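Local coordinates for protein-glutamine gamma-glutamyltransferase 2 (Pagrus major, PDB 1G0D) that catalyses calcium-dependent acyl transfer from peptide-bound glutamine to lysine side chains or other primary amines, and so cross-links or aminates proteins, at residues V9-R14 / I42-S47; R29-V34 / S129-F134; L58-G63 / Y108-L113; Y183-C188 / L283-I288. One frame throughout, in Å; residues are numbered along the deposited sequence.

Contact 1. Residues V9-R14 / I42-S47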
loop_
_atom_site.group_PDB
_atom_site.type_symbol
_atom_site.label_atom_id
_atom_site.label_comp_id
_atom_site.label_asym_id
_atom_site.label_seq_id
_atom_site.Cartn_x
_atom_site.Cartn_y
_atom_site.Cartn_z
ATOM N N VAL A 9 -20.038 -21.025 -36.950
ATOM C CA VAL A 9 -21.283 -20.499 -36.473
ATOM C C VAL A 9 -21.076 -19.651 -35.219
ATOM O O VAL A 9 -21.796 -18.674 -35.002
ATOM C CB VAL A 9 -22.267 -21.625 -36.178
ATOM C CG1 VAL A 9 -23.491 -21.030 -35.594
ATOM C CG2 VAL A 9 -22.611 -22.378 -37.475
ATOM N N ASP A 10 -20.116 -20.026 -34.387
ATOM C CA ASP A 10 -19.789 -19.229 -33.206
ATOM C C ASP A 10 -18.541 -19.725 -32.518
ATOM O O ASP A 10 -18.329 -20.917 -32.406
ATOM C CB ASP A 10 -20.963 -19.128 -32.204
ATOM C CG ASP A 10 -21.294 -20.437 -31.527
ATOM O OD1 ASP A 10 -20.589 -20.828 -30.567
ATOM O OD2 ASP A 10 -22.290 -21.066 -31.941
ATOM N N VAL A 11 -17.675 -18.798 -32.148
ATOM C CA VAL A 11 -16.478 -19.149 -31.453
ATOM C C VAL A 11 -16.842 -19.182 -29.956
ATOM O O VAL A 11 -17.682 -18.395 -29.504
ATOM C CB VAL A 11 -15.398 -18.127 -31.734
ATOM C CG1 VAL A 11 -14.155 -18.490 -31.000
ATOM C CG2 VAL A 11 -15.108 -18.094 -33.222
ATOM N N ASN A 12 -16.265 -20.128 -29.211
ATOM C CA ASN A 12 -16.551 -20.298 -27.786
ATOM C C ASN A 12 -15.259 -20.274 -27.008
ATOM O O ASN A 12 -14.438 -21.175 -27.187
ATOM C CB ASN A 12 -17.210 -21.624 -27.564
ATOM C CG ASN A 12 -17.997 -21.657 -26.295
ATOM O OD1 ASN A 12 -17.623 -21.032 -25.281
ATOM N ND2 ASN A 12 -19.114 -22.384 -26.323
ATOM N N GLY A 13 -15.093 -19.252 -26.152
ATOM C CA GLY A 13 -13.876 -19.074 -25.381
ATOM C C GLY A 13 -13.762 -19.944 -24.155
ATOM O O GLY A 13 -12.730 -19.992 -23.521
ATOM N N ARG A 14 -14.838 -20.638 -23.832
ATOM C CA ARG A 14 -14.880 -21.495 -22.666
ATOM C C ARG A 14 -14.248 -20.765 -21.474
ATOM O O ARG A 14 -13.283 -21.240 -20.887
ATOM C CB ARG A 14 -14.154 -22.808 -22.978
ATOM C CG ARG A 14 -14.429 -23.371 -24.415
ATOM C CD ARG A 14 -13.970 -24.829 -24.662
ATOM N NE ARG A 14 -13.089 -25.353 -23.616
ATOM C CZ ARG A 14 -13.485 -26.180 -22.657
ATOM N NH1 ARG A 14 -14.747 -26.599 -22.584
ATOM N NH2 ARG A 14 -12.628 -26.569 -21.743
ATOM N N ILE A 42 -10.308 -22.943 -26.693
ATOM C CA ILE A 42 -11.570 -22.369 -27.116
ATOM C C ILE A 42 -12.061 -23.255 -28.242
ATOM O O ILE A 42 -11.294 -24.062 -28.747
ATOM C CB ILE A 42 -11.349 -20.895 -27.607
ATOM C CG1 ILE A 42 -10.481 -20.869 -28.872
ATOM C CG2 ILE A 42 -10.617 -20.060 -26.486
ATOM C CD1 ILE A 42 -10.610 -19.587 -29.710
ATOM N N THR A 43 -13.319 -23.131 -28.638
ATOM C CA THR A 43 -13.832 -23.962 -29.727
ATOM C C THR A 43 -14.487 -23.173 -30.848
ATOM O O THR A 43 -15.023 -22.104 -30.626
ATOM C CB THR A 43 -14.887 -24.934 -29.241
ATOM O OG1 THR A 43 -15.737 -24.275 -28.287
ATOM C CG2 THR A 43 -14.236 -26.142 -28.629
ATOM N N LEU A 44 -14.434 -23.721 -32.047
ATOM C CA LEU A 44 -15.049 -23.133 -33.218
ATOM C C LEU A 44 -16.214 -24.054 -33.505
ATOM O O LEU A 44 -15.971 -25.192 -33.933
ATOM C CB LEU A 44 -14.158 -23.271 -34.435
ATOM C CG LEU A 44 -13.080 -22.332 -34.885
ATOM C CD1 LEU A 44 -13.038 -22.335 -36.390
ATOM C CD2 LEU A 44 -13.351 -20.976 -34.351
ATOM N N GLN A 45 -17.456 -23.624 -33.270
ATOM C CA GLN A 45 -18.595 -24.482 -33.615
ATOM C C GLN A 45 -18.860 -24.299 -35.098
ATOM O O GLN A 45 -19.187 -23.209 -35.544
ATOM C CB GLN A 45 -19.846 -24.116 -32.838
ATOM C CG GLN A 45 -20.684 -25.337 -32.536
ATOM C CD GLN A 45 -22.150 -25.158 -32.912
ATOM O OE1 GLN A 45 -22.906 -24.509 -32.182
ATOM N NE2 GLN A 45 -22.565 -25.741 -34.056
ATOM N N CYS A 46 -18.694 -25.368 -35.861
ATOM C CA CYS A 46 -18.894 -25.327 -37.301
ATOM C C CYS A 46 -20.239 -25.894 -37.791
ATOM O O CYS A 46 -20.912 -26.671 -37.104
ATOM C CB CYS A 46 -17.729 -26.026 -37.994
ATOM S SG CYS A 46 -16.132 -25.226 -37.679
ATOM N N SER A 47 -20.627 -25.464 -38.989
ATOM C CA SER A 47 -21.885 -25.876 -39.580
ATOM C C SER A 47 -21.612 -27.111 -40.408
ATOM O O SER A 47 -22.503 -27.929 -40.626
ATOM C CB SER A 47 -22.476 -24.752 -40.438
ATOM O OG SER A 47 -21.630 -24.450 -41.527
#
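A classic beta bulge marks one end of this antiparallel pairing: Val9 and Asp10 both face Gln45, where strand 8-12 forms the outer edge of a four-stranded sheet in the N-terminal beta-sandwich domain. The evidence is in the backbone. Val9 N donates to Gln45 O at 2.7 Å, almost in line with the carbonyl, while Gln45 N reaches Asp10 O at 3.0 Å; psi of -34° at Val9 takes up the extra residue. Beyond the bulge pairing is regular: Val11 faces Leu44, and Asn12 and Thr43 are bonded in both directions, with Asn12 N to Thr43 O at 2.7 Å. Val11 and Leu44 lie side by side on the face turned to the sandwich interior, CG2 of Val11 meeting CD2 of Leu44 at 3.6 Å, and CG1 of Val11 touches Ile42 CD1 at 3.9 Å. On the other face the Asp10 carboxylate and Gln45 amide stand nearly perpendicular, 87° between planes, with OD2 and OE1 3.5 Å apart. At the strand end, Asn12 OD1 accepts from Arg14 N at 3.2 Å, an Asx turn leading into helix 15-21. Backbone bonds and apolar contacts such as Val11 on Leu44 carry most of the pairing; between Asp10 and Gln45 no side-chain hydrogen bond is found.

Contact 2. Residues R29-V34 / S129-F134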
loop_
_atom_site.group_PDB
_atom_site.type_symbol
_atom_site.label_atom_id
_atom_site.label_comp_id
_atom_site.label_asym_id
_atom_site.label_seq_id
_atom_site.Cartn_x
_atom_site.Cartn_y
_atom_site.Cartn_z
ATOM N N ARG A 29 -16.686 -14.669 -15.142
ATOM C CA ARG A 29 -16.852 -16.006 -15.736
ATOM C C ARG A 29 -17.331 -15.954 -17.160
ATOM O O ARG A 29 -17.090 -16.867 -17.942
ATOM C CB ARG A 29 -17.895 -16.783 -14.985
ATOM C CG ARG A 29 -17.330 -17.492 -13.847
ATOM C CD ARG A 29 -18.369 -17.682 -12.819
ATOM N NE ARG A 29 -17.812 -17.296 -11.538
ATOM C CZ ARG A 29 -17.933 -18.014 -10.432
ATOM N NH1 ARG A 29 -17.384 -17.578 -9.294
ATOM N NH2 ARG A 29 -18.611 -19.155 -10.476
ATOM N N GLU A 30 -18.039 -14.881 -17.484
ATOM C CA GLU A 30 -18.590 -14.699 -18.809
ATOM C C GLU A 30 -17.615 -14.167 -19.840
ATOM O O GLU A 30 -17.942 -14.148 -21.026
ATOM C CB GLU A 30 -19.822 -13.808 -18.743
ATOM C CG GLU A 30 -20.820 -14.174 -17.618
ATOM C CD GLU A 30 -21.204 -15.670 -17.571
ATOM O OE1 GLU A 30 -21.244 -16.341 -18.642
ATOM O OE2 GLU A 30 -21.475 -16.171 -16.443
ATOM N N ARG A 31 -16.429 -13.716 -19.421
ATOM C CA ARG A 31 -15.443 -13.275 -20.406
ATOM C C ARG A 31 -14.107 -13.943 -20.139
ATOM O O ARG A 31 -13.718 -14.120 -18.980
ATOM C CB ARG A 31 -15.284 -11.761 -20.425
ATOM C CG ARG A 31 -15.232 -11.118 -19.090
ATOM C CD ARG A 31 -14.963 -9.615 -19.282
ATOM N NE ARG A 31 -14.777 -8.934 -18.000
ATOM C CZ ARG A 31 -14.157 -7.776 -17.865
ATOM N NH1 ARG A 31 -14.031 -7.239 -16.657
ATOM N NH2 ARG A 31 -13.676 -7.154 -18.942
ATOM N N LEU A 32 -13.415 -14.313 -21.217
ATOM C CA LEU A 32 -12.138 -14.997 -21.116
ATOM C C LEU A 32 -11.021 -14.115 -20.595
ATOM O O LEU A 32 -10.611 -13.178 -21.259
ATOM C CB LEU A 32 -11.744 -15.569 -22.485
ATOM C CG LEU A 32 -10.457 -16.398 -22.614
ATOM C CD1 LEU A 32 -10.534 -17.690 -21.813
ATOM C CD2 LEU A 32 -10.240 -16.732 -24.070
ATOM N N ILE A 33 -10.553 -14.404 -19.379
ATOM C CA ILE A 33 -9.445 -13.686 -18.754
ATOM C C ILE A 33 -8.393 -14.765 -18.435
ATOM O O ILE A 33 -8.563 -15.611 -17.562
ATOM C CB ILE A 33 -9.883 -12.993 -17.490
ATOM C CG1 ILE A 33 -11.130 -12.162 -17.776
ATOM C CG2 ILE A 33 -8.728 -12.175 -16.979
ATOM C CD1 ILE A 33 -11.851 -11.688 -16.560
ATOM N N VAL A 34 -7.286 -14.675 -19.144
ATOM C CA VAL A 34 -6.216 -15.654 -19.116
ATOM C C VAL A 34 -4.873 -15.152 -18.534
ATOM O O VAL A 34 -4.671 -13.960 -18.471
ATOM C CB VAL A 34 -6.140 -16.089 -20.613
ATOM C CG1 VAL A 34 -4.726 -15.981 -21.186
ATOM C CG2 VAL A 34 -6.837 -17.428 -20.774
ATOM N N SER A 129 -12.538 -11.208 -27.873
ATOM C CA SER A 129 -11.428 -10.657 -27.136
ATOM C C SER A 129 -11.214 -11.343 -25.806
ATOM O O SER A 129 -12.076 -12.072 -25.307
ATOM C CB SER A 129 -11.652 -9.165 -26.929
ATOM O OG SER A 129 -12.631 -8.988 -25.933
ATOM N N PHE A 130 -10.037 -11.122 -25.250
ATOM C CA PHE A 130 -9.690 -11.698 -23.966
ATOM C C PHE A 130 -8.604 -10.820 -23.325
ATOM O O PHE A 130 -7.992 -9.976 -24.002
ATOM C CB PHE A 130 -9.242 -13.178 -24.135
ATOM C CG PHE A 130 -7.975 -13.372 -24.953
ATOM C CD1 PHE A 130 -6.704 -13.235 -24.363
ATOM C CD2 PHE A 130 -8.047 -13.666 -26.311
ATOM C CE1 PHE A 130 -5.546 -13.378 -25.107
ATOM C CE2 PHE A 130 -6.886 -13.807 -27.055
ATOM C CZ PHE A 130 -5.635 -13.661 -26.452
ATOM N N HIS A 131 -8.390 -10.989 -22.027
ATOM C CA HIS A 131 -7.384 -10.220 -21.324
ATOM C C HIS A 131 -6.257 -11.113 -20.864
ATOM O O HIS A 131 -6.470 -12.264 -20.525
ATOM C CB HIS A 131 -8.003 -9.553 -20.125
ATOM C CG HIS A 131 -8.841 -8.368 -20.464
ATOM N ND1 HIS A 131 -10.197 -8.458 -20.685
ATOM C CD2 HIS A 131 -8.528 -7.058 -20.568
ATOM C CE1 HIS A 131 -10.683 -7.252 -20.909
ATOM N NE2 HIS A 131 -9.691 -6.385 -20.844
ATOM N N MET A 132 -5.056 -10.574 -20.840
ATOM C CA MET A 132 -3.900 -11.345 -20.430
ATOM C C MET A 132 -3.182 -10.674 -19.254
ATOM O O MET A 132 -2.830 -9.497 -19.326
ATOM C CB MET A 132 -2.948 -11.483 -21.608
ATOM C CG MET A 132 -1.661 -12.181 -21.258
ATOM S SD MET A 132 -1.798 -13.969 -21.459
ATOM C CE MET A 132 -1.864 -14.117 -23.234
ATOM N N LEU A 133 -2.967 -11.439 -18.188
ATOM C CA LEU A 133 -2.302 -10.982 -16.963
ATOM C C LEU A 133 -0.932 -11.681 -16.748
ATOM O O LEU A 133 -0.551 -12.574 -17.489
ATOM C CB LEU A 133 -3.195 -11.290 -15.752
ATOM C CG LEU A 133 -4.549 -10.618 -15.497
ATOM C CD1 LEU A 133 -4.912 -9.605 -16.550
ATOM C CD2 LEU A 133 -5.549 -11.682 -15.411
ATOM N N PHE A 134 -0.207 -11.267 -15.714
ATOM C CA PHE A 134 1.088 -11.843 -15.384
ATOM C C PHE A 134 0.798 -13.226 -14.771
ATOM O O PHE A 134 -0.262 -13.442 -14.201
ATOM C CB PHE A 134 1.803 -10.935 -14.364
ATOM C CG PHE A 134 2.463 -9.730 -14.984
ATOM C CD1 PHE A 134 1.906 -8.459 -14.845
ATOM C CD2 PHE A 134 3.609 -9.866 -15.753
ATOM C CE1 PHE A 134 2.482 -7.349 -15.479
ATOM C CE2 PHE A 134 4.193 -8.760 -16.392
ATOM C CZ PHE A 134 3.633 -7.510 -16.259
HETATM O O HOH W 1 -12.274 -10.552 -21.214
HETATM O O HOH W 2 -14.423 -13.182 -23.950
#
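Val34, His131 and Leu32 lose the most surface where the short strand 33-35 joins the mixed sheet as a parallel edge beside strand 121-133. The backbone ladder is staggered as parallel pairing requires: His131 N donates to Leu32 O, Val34 N reaches His131 O at 2.9 Å, and Leu133 N bonds Val34 O at 3.1 Å. Val34 sets CG1 against the Met132 sulfur, CG1 to SD 3.6 Å, because the methionine bends at chi2 (89°) to bring SD back. Leu32 lies alongside Phe130, with Leu32 CD2 3.7 Å from Phe130 CB. The His131 ring stacks on His107; His131 ND1 lies 3.0 Å from a water in the ring plane, and that water donates to Leu32 O. Leu32 O thus takes two donors, one backbone and one water. Obliquely to this ring comes Arg31, NH2 to His131 CE1 3.6 Å, planes 85° apart, its guanidinium salt-bridged to Asp186 and Asp28. With two aspartates paired to it, the arginine's charge is probably largely offset, so its effect on the histidine may be small.

Contact 3. Residues L58-G63 / Y108-L113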
loop_
_atom_site.group_PDB
_atom_site.type_symbol
_atom_site.label_atom_id
_atom_site.label_comp_id
_atom_site.label_asym_id
_atom_site.label_seq_id
_atom_site.Cartn_x
_atom_site.Cartn_y
_atom_site.Cartn_z
ATOM N N LEU A 58 -4.525 -17.942 -37.483
ATOM C CA LEU A 58 -4.863 -17.148 -36.294
ATOM C C LEU A 58 -3.986 -15.918 -36.116
ATOM O O LEU A 58 -2.757 -16.016 -36.104
ATOM C CB LEU A 58 -4.748 -18.004 -35.019
ATOM C CG LEU A 58 -6.015 -18.671 -34.472
ATOM C CD1 LEU A 58 -6.473 -19.692 -35.489
ATOM C CD2 LEU A 58 -5.765 -19.329 -33.118
ATOM N N VAL A 59 -4.614 -14.757 -35.980
ATOM C CA VAL A 59 -3.840 -13.555 -35.735
ATOM C C VAL A 59 -4.433 -12.748 -34.589
ATOM O O VAL A 59 -5.648 -12.590 -34.477
ATOM C CB VAL A 59 -3.670 -12.709 -37.017
ATOM C CG1 VAL A 59 -4.711 -13.068 -37.992
ATOM C CG2 VAL A 59 -3.667 -11.232 -36.691
ATOM N N LEU A 60 -3.539 -12.268 -33.728
ATOM C CA LEU A 60 -3.899 -11.504 -32.556
ATOM C C LEU A 60 -3.734 -10.005 -32.739
ATOM O O LEU A 60 -2.823 -9.558 -33.409
ATOM C CB LEU A 60 -3.020 -11.953 -31.404
ATOM C CG LEU A 60 -3.149 -13.370 -30.854
ATOM C CD1 LEU A 60 -1.906 -13.710 -30.083
ATOM C CD2 LEU A 60 -4.348 -13.448 -29.935
ATOM N N HIS A 61 -4.607 -9.220 -32.125
ATOM C CA HIS A 61 -4.520 -7.760 -32.235
ATOM C C HIS A 61 -4.538 -7.137 -30.854
ATOM O O HIS A 61 -5.381 -7.458 -30.010
ATOM C CB HIS A 61 -5.678 -7.176 -33.055
ATOM C CG HIS A 61 -5.847 -7.816 -34.396
ATOM N ND1 HIS A 61 -5.199 -7.356 -35.524
ATOM C CD2 HIS A 61 -6.513 -8.934 -34.778
ATOM C CE1 HIS A 61 -5.449 -8.164 -36.536
ATOM N NE2 HIS A 61 -6.247 -9.130 -36.110
ATOM N N LEU A 62 -3.592 -6.236 -30.645
ATOM C CA LEU A 62 -3.429 -5.521 -29.381
ATOM C C LEU A 62 -3.440 -4.003 -29.654
ATOM O O LEU A 62 -2.852 -3.540 -30.635
ATOM C CB LEU A 62 -2.084 -5.913 -28.733
ATOM C CG LEU A 62 -2.007 -6.650 -27.383
ATOM C CD1 LEU A 62 -0.644 -6.413 -26.781
ATOM C CD2 LEU A 62 -3.088 -6.181 -26.424
ATOM N N GLY A 63 -4.105 -3.231 -28.800
ATOM C CA GLY A 63 -4.106 -1.796 -28.995
ATOM C C GLY A 63 -5.348 -1.321 -29.678
ATOM O O GLY A 63 -5.875 -2.020 -30.549
ATOM N N TYR A 108 -6.585 -8.476 -25.779
ATOM C CA TYR A 108 -6.370 -8.949 -27.136
ATOM C C TYR A 108 -7.675 -9.186 -27.850
ATOM O O TYR A 108 -8.692 -9.424 -27.214
ATOM C CB TYR A 108 -5.621 -10.278 -27.110
ATOM C CG TYR A 108 -4.171 -10.183 -26.718
ATOM C CD1 TYR A 108 -3.800 -10.133 -25.369
ATOM C CD2 TYR A 108 -3.166 -10.188 -27.680
ATOM C CE1 TYR A 108 -2.456 -10.100 -24.976
ATOM C CE2 TYR A 108 -1.817 -10.153 -27.302
ATOM C CZ TYR A 108 -1.474 -10.115 -25.936
ATOM O OH TYR A 108 -0.157 -10.120 -25.519
ATOM N N ARG A 109 -7.653 -9.131 -29.176
ATOM C CA ARG A 109 -8.855 -9.416 -29.937
ATOM C C ARG A 109 -8.374 -10.459 -30.898
ATOM O O ARG A 109 -7.426 -10.228 -31.628
ATOM C CB ARG A 109 -9.379 -8.184 -30.680
ATOM C CG ARG A 109 -10.677 -7.566 -30.032
ATOM C CD ARG A 109 -10.437 -6.267 -29.180
ATOM N NE ARG A 109 -9.541 -5.325 -29.871
ATOM C CZ ARG A 109 -8.579 -4.593 -29.297
ATOM N NH1 ARG A 109 -8.363 -4.660 -27.984
ATOM N NH2 ARG A 109 -7.779 -3.846 -30.057
ATOM N N LEU A 110 -9.018 -11.624 -30.870
ATOM C CA LEU A 110 -8.632 -12.760 -31.707
ATOM C C LEU A 110 -9.384 -12.942 -32.999
ATOM O O LEU A 110 -10.605 -13.112 -33.007
ATOM C CB LEU A 110 -8.766 -14.074 -30.927
ATOM C CG LEU A 110 -7.772 -15.236 -31.139
ATOM C CD1 LEU A 110 -8.512 -16.509 -31.406
ATOM C CD2 LEU A 110 -6.861 -14.957 -32.263
ATOM N N ALA A 111 -8.625 -12.978 -34.086
ATOM C CA ALA A 111 -9.195 -13.178 -35.393
ATOM C C ALA A 111 -8.841 -14.556 -35.959
ATOM O O ALA A 111 -7.696 -14.787 -36.344
ATOM C CB ALA A 111 -8.706 -12.102 -36.327
ATOM N N VAL A 112 -9.799 -15.481 -36.001
ATOM C CA VAL A 112 -9.541 -16.800 -36.600
ATOM C C VAL A 112 -9.944 -16.738 -38.114
ATOM O O VAL A 112 -11.122 -16.516 -38.461
ATOM C CB VAL A 112 -10.337 -17.931 -35.820
ATOM C CG1 VAL A 112 -10.202 -19.291 -36.525
ATOM C CG2 VAL A 112 -9.815 -18.026 -34.384
ATOM N N LEU A 113 -8.959 -16.881 -39.006
ATOM C CA LEU A 113 -9.216 -16.838 -40.449
ATOM C C LEU A 113 -9.226 -18.209 -41.099
ATOM O O LEU A 113 -8.350 -19.025 -40.831
ATOM C CB LEU A 113 -8.138 -16.060 -41.190
ATOM C CG LEU A 113 -7.869 -14.567 -41.166
ATOM C CD1 LEU A 113 -8.951 -13.743 -40.505
ATOM C CD2 LEU A 113 -6.561 -14.430 -40.449
HETATM O O HOH W 3 -6.025 -3.013 -26.413
#
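Residues 58-62 run antiparallel to residues 108-113, 155° between strand directions, with Val59-Ala111 and His61-Arg109 as the hydrogen-bonded pairs, in the inner part of the mixed sheet of the N-terminal beta-sandwich. Val59 N to Ala111 O, 3.1 Å, is nearly straight at 174°, whereas the His61-Arg109 bonds are more bent. Leu58, Leu60, Leu62, Tyr108, Leu110 and Val112 make up the interior face. Leu62 puts CG over the tyrosine ring, 3.7 Å from its centroid and displaced toward the CE2 rim, a CH-pi contact; the phenol OH is held by Val104 O. Farther along, Leu60 and Leu110 cross, their CD2 atoms 3.7 Å apart, and Leu58 lies beside Val112, CG to CG2 3.9 Å. The other face mixes polar and apolar groups. Val59 CG1 meets Leu113 CD2 at 3.4 Å. His61 presents its ring edge to the Ala111 methyl, NE2 to CB 3.9 Å, and its ND1 is hydrogen-bonded to Asp66 OD2. Its cross-strand partner Arg109 folds back at chi2 (103°) and chi3, which carries the guanidinium over His61 O to the end of the partner strand. There NH2 meets Gly63 O at 2.7 Å in a weak, bent bond, and a water accepts from both Arg109 NH1, at 3.3 Å, and Gly63 N.

Contact 4. Residues Y183-C188 / L283-I288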
loop_
_atom_site.group_PDB
_atom_site.type_symbol
_atom_site.label_atom_id
_atom_site.label_comp_id
_atom_site.label_asym_id
_atom_site.label_seq_id
_atom_site.Cartn_x
_atom_site.Cartn_y
_atom_site.Cartn_z
ATOM N N TYR A 183 -15.033 -4.992 -12.529
ATOM C CA TYR A 183 -14.358 -4.009 -13.366
ATOM C C TYR A 183 -13.028 -3.431 -12.908
ATOM O O TYR A 183 -12.392 -2.653 -13.621
ATOM C CB TYR A 183 -15.335 -2.885 -13.688
ATOM C CG TYR A 183 -16.686 -3.410 -14.095
ATOM C CD1 TYR A 183 -17.831 -3.049 -13.400
ATOM C CD2 TYR A 183 -16.812 -4.319 -15.140
ATOM C CE1 TYR A 183 -19.064 -3.581 -13.726
ATOM C CE2 TYR A 183 -18.038 -4.860 -15.478
ATOM C CZ TYR A 183 -19.159 -4.487 -14.764
ATOM O OH TYR A 183 -20.380 -5.033 -15.077
ATOM N N VAL A 184 -12.574 -3.828 -11.734
ATOM C CA VAL A 184 -11.306 -3.310 -11.258
ATOM C C VAL A 184 -10.164 -3.724 -12.209
ATOM O O VAL A 184 -9.125 -3.050 -12.279
ATOM C CB VAL A 184 -11.039 -3.801 -9.855
ATOM C CG1 VAL A 184 -9.576 -3.632 -9.527
ATOM C CG2 VAL A 184 -11.947 -3.037 -8.875
ATOM N N MET A 185 -10.348 -4.826 -12.944
ATOM C CA MET A 185 -9.312 -5.252 -13.860
ATOM C C MET A 185 -9.301 -4.295 -15.049
ATOM O O MET A 185 -8.251 -3.876 -15.529
ATOM C CB MET A 185 -9.584 -6.673 -14.354
ATOM C CG MET A 185 -8.626 -7.130 -15.448
ATOM S SD MET A 185 -9.167 -8.561 -16.363
ATOM C CE MET A 185 -10.555 -7.840 -17.319
ATOM N N ASP A 186 -10.477 -3.946 -15.527
ATOM C CA ASP A 186 -10.573 -3.054 -16.662
ATOM C C ASP A 186 -9.981 -1.683 -16.388
ATOM O O ASP A 186 -9.381 -1.072 -17.293
ATOM C CB ASP A 186 -12.014 -2.918 -17.043
ATOM C CG ASP A 186 -12.626 -4.224 -17.363
ATOM O OD1 ASP A 186 -12.820 -4.439 -18.568
ATOM O OD2 ASP A 186 -12.906 -5.023 -16.431
ATOM N N ILE A 187 -10.173 -1.199 -15.157
ATOM C CA ILE A 187 -9.637 0.098 -14.744
ATOM C C ILE A 187 -8.113 0.012 -14.591
ATOM O O ILE A 187 -7.397 0.993 -14.797
ATOM C CB ILE A 187 -10.188 0.562 -13.386
ATOM C CG1 ILE A 187 -11.702 0.773 -13.444
ATOM C CG2 ILE A 187 -9.552 1.862 -13.029
ATOM C CD1 ILE A 187 -12.400 0.732 -12.101
ATOM N N CYS A 188 -7.608 -1.154 -14.200
ATOM C CA CYS A 188 -6.179 -1.307 -14.050
ATOM C C CYS A 188 -5.526 -1.058 -15.400
ATOM O O CYS A 188 -4.573 -0.301 -15.447
ATOM C CB CYS A 188 -5.839 -2.686 -13.510
ATOM S SG CYS A 188 -6.182 -2.847 -11.762
ATOM N N LEU A 283 -1.505 -3.973 -8.831
ATOM C CA LEU A 283 -0.454 -4.895 -9.222
ATOM C C LEU A 283 -0.941 -6.343 -8.913
ATOM O O LEU A 283 -0.817 -7.259 -9.739
ATOM C CB LEU A 283 0.846 -4.498 -8.500
ATOM C CG LEU A 283 1.353 -3.095 -8.902
ATOM C CD1 LEU A 283 2.309 -2.589 -7.863
ATOM C CD2 LEU A 283 2.036 -3.119 -10.264
ATOM N N ARG A 284 -1.540 -6.548 -7.746
ATOM C CA ARG A 284 -2.080 -7.868 -7.442
ATOM C C ARG A 284 -3.043 -8.225 -8.588
ATOM O O ARG A 284 -2.923 -9.269 -9.186
ATOM C CB ARG A 284 -2.793 -7.851 -6.099
ATOM C CG ARG A 284 -1.870 -8.251 -4.997
ATOM C CD ARG A 284 -2.577 -8.518 -3.692
ATOM N NE ARG A 284 -1.600 -8.491 -2.594
ATOM C CZ ARG A 284 -1.888 -8.796 -1.334
ATOM N NH1 ARG A 284 -3.125 -9.148 -1.017
ATOM N NH2 ARG A 284 -0.953 -8.772 -0.386
ATOM N N CYS A 285 -3.965 -7.333 -8.938
ATOM C CA CYS A 285 -4.896 -7.598 -10.047
ATOM C C CYS A 285 -4.196 -7.964 -11.356
ATOM O O CYS A 285 -4.606 -8.891 -12.017
ATOM C CB CYS A 285 -5.797 -6.392 -10.315
ATOM S SG CYS A 285 -7.241 -6.757 -11.366
ATOM N N LEU A 286 -3.152 -7.248 -11.750
ATOM C CA LEU A 286 -2.484 -7.567 -13.003
ATOM C C LEU A 286 -1.671 -8.840 -12.877
ATOM O O LEU A 286 -1.207 -9.387 -13.876
ATOM C CB LEU A 286 -1.587 -6.410 -13.456
ATOM C CG LEU A 286 -2.360 -5.125 -13.764
ATOM C CD1 LEU A 286 -1.457 -4.098 -14.440
ATOM C CD2 LEU A 286 -3.529 -5.416 -14.667
ATOM N N GLY A 287 -1.461 -9.307 -11.653
ATOM C CA GLY A 287 -0.715 -10.543 -11.500
ATOM C C GLY A 287 0.677 -10.462 -10.912
ATOM O O GLY A 287 1.394 -11.472 -10.844
ATOM N N ILE A 288 1.098 -9.291 -10.471
ATOM C CA ILE A 288 2.439 -9.213 -9.909
ATOM C C ILE A 288 2.329 -9.355 -8.405
ATOM O O ILE A 288 1.631 -8.583 -7.771
ATOM C CB ILE A 288 3.123 -7.861 -10.273
ATOM C CG1 ILE A 288 3.147 -7.680 -11.802
ATOM C CG2 ILE A 288 4.531 -7.827 -9.752
ATOM C CD1 ILE A 288 3.858 -6.405 -12.291
#
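Cys188 and Cys285 meet between two helices in an interface where no ring, side-chain amide, carboxylate or guanidinium takes part; sulfur and aliphatic carbon make the contact. The helices are the start of 184-193 and the last turn of 272-286, the long helix of the papain-like catalytic core that carries active-site Cys272 at its other end. The side chain of Cys285 is directed toward the partner helix. With its sulfur anti to the backbone N (chi1 -165°), SG lies against the first turn of the other helix, 3.6 Å from Met185 CA and 3.8 Å from Met185 CB, and more loosely beside Val184 CG1 at 4.3 Å. In return Cys188 reaches back with SG to Cys285 CB at 3.8 Å. The two sulfurs, SG of Cys188 and SG of Cys285, are 4.1 Å apart, about twice the length of a disulfide, so the cysteines pack without being linked. Helix 272-286 ends in a Schellman motif: Gly287, with phi 110°, turns the chain out of the helix, and Ile288 N bonds back to Leu283 O at 2.9 Å. Every touching residue is buried, and no hydrogen bond joins the segments. Alongside the sulfur pair, Leu286 CD2 sits 3.8 Å from Cys188 CB.

Overall arrangement
Contacts 1, 2 and 3 belong to the N-terminal beta-sandwich, and contact 4 to the catalytic core. Contact 1 is the partly exposed one; the others are buried. Contacts 2 and 3 share a sheet, strands 121-133 and 106-115 being neighbours, with Phe130 O close to Tyr108 N at 2.7 Å. Contact 1 lies in the facing sheet, its Ile42 and Leu44 packing on Leu110 and Val112 of contact 3. Contact 2 also bridges the domains, through the Arg31-Asp186 pair and a probable backbone hydrogen bond from Phe134 N to Leu286 O at 2.8 Å. Backbone ladders hold the first three contacts, whereas contact 4 relies on sulfur and aliphatic packing alone.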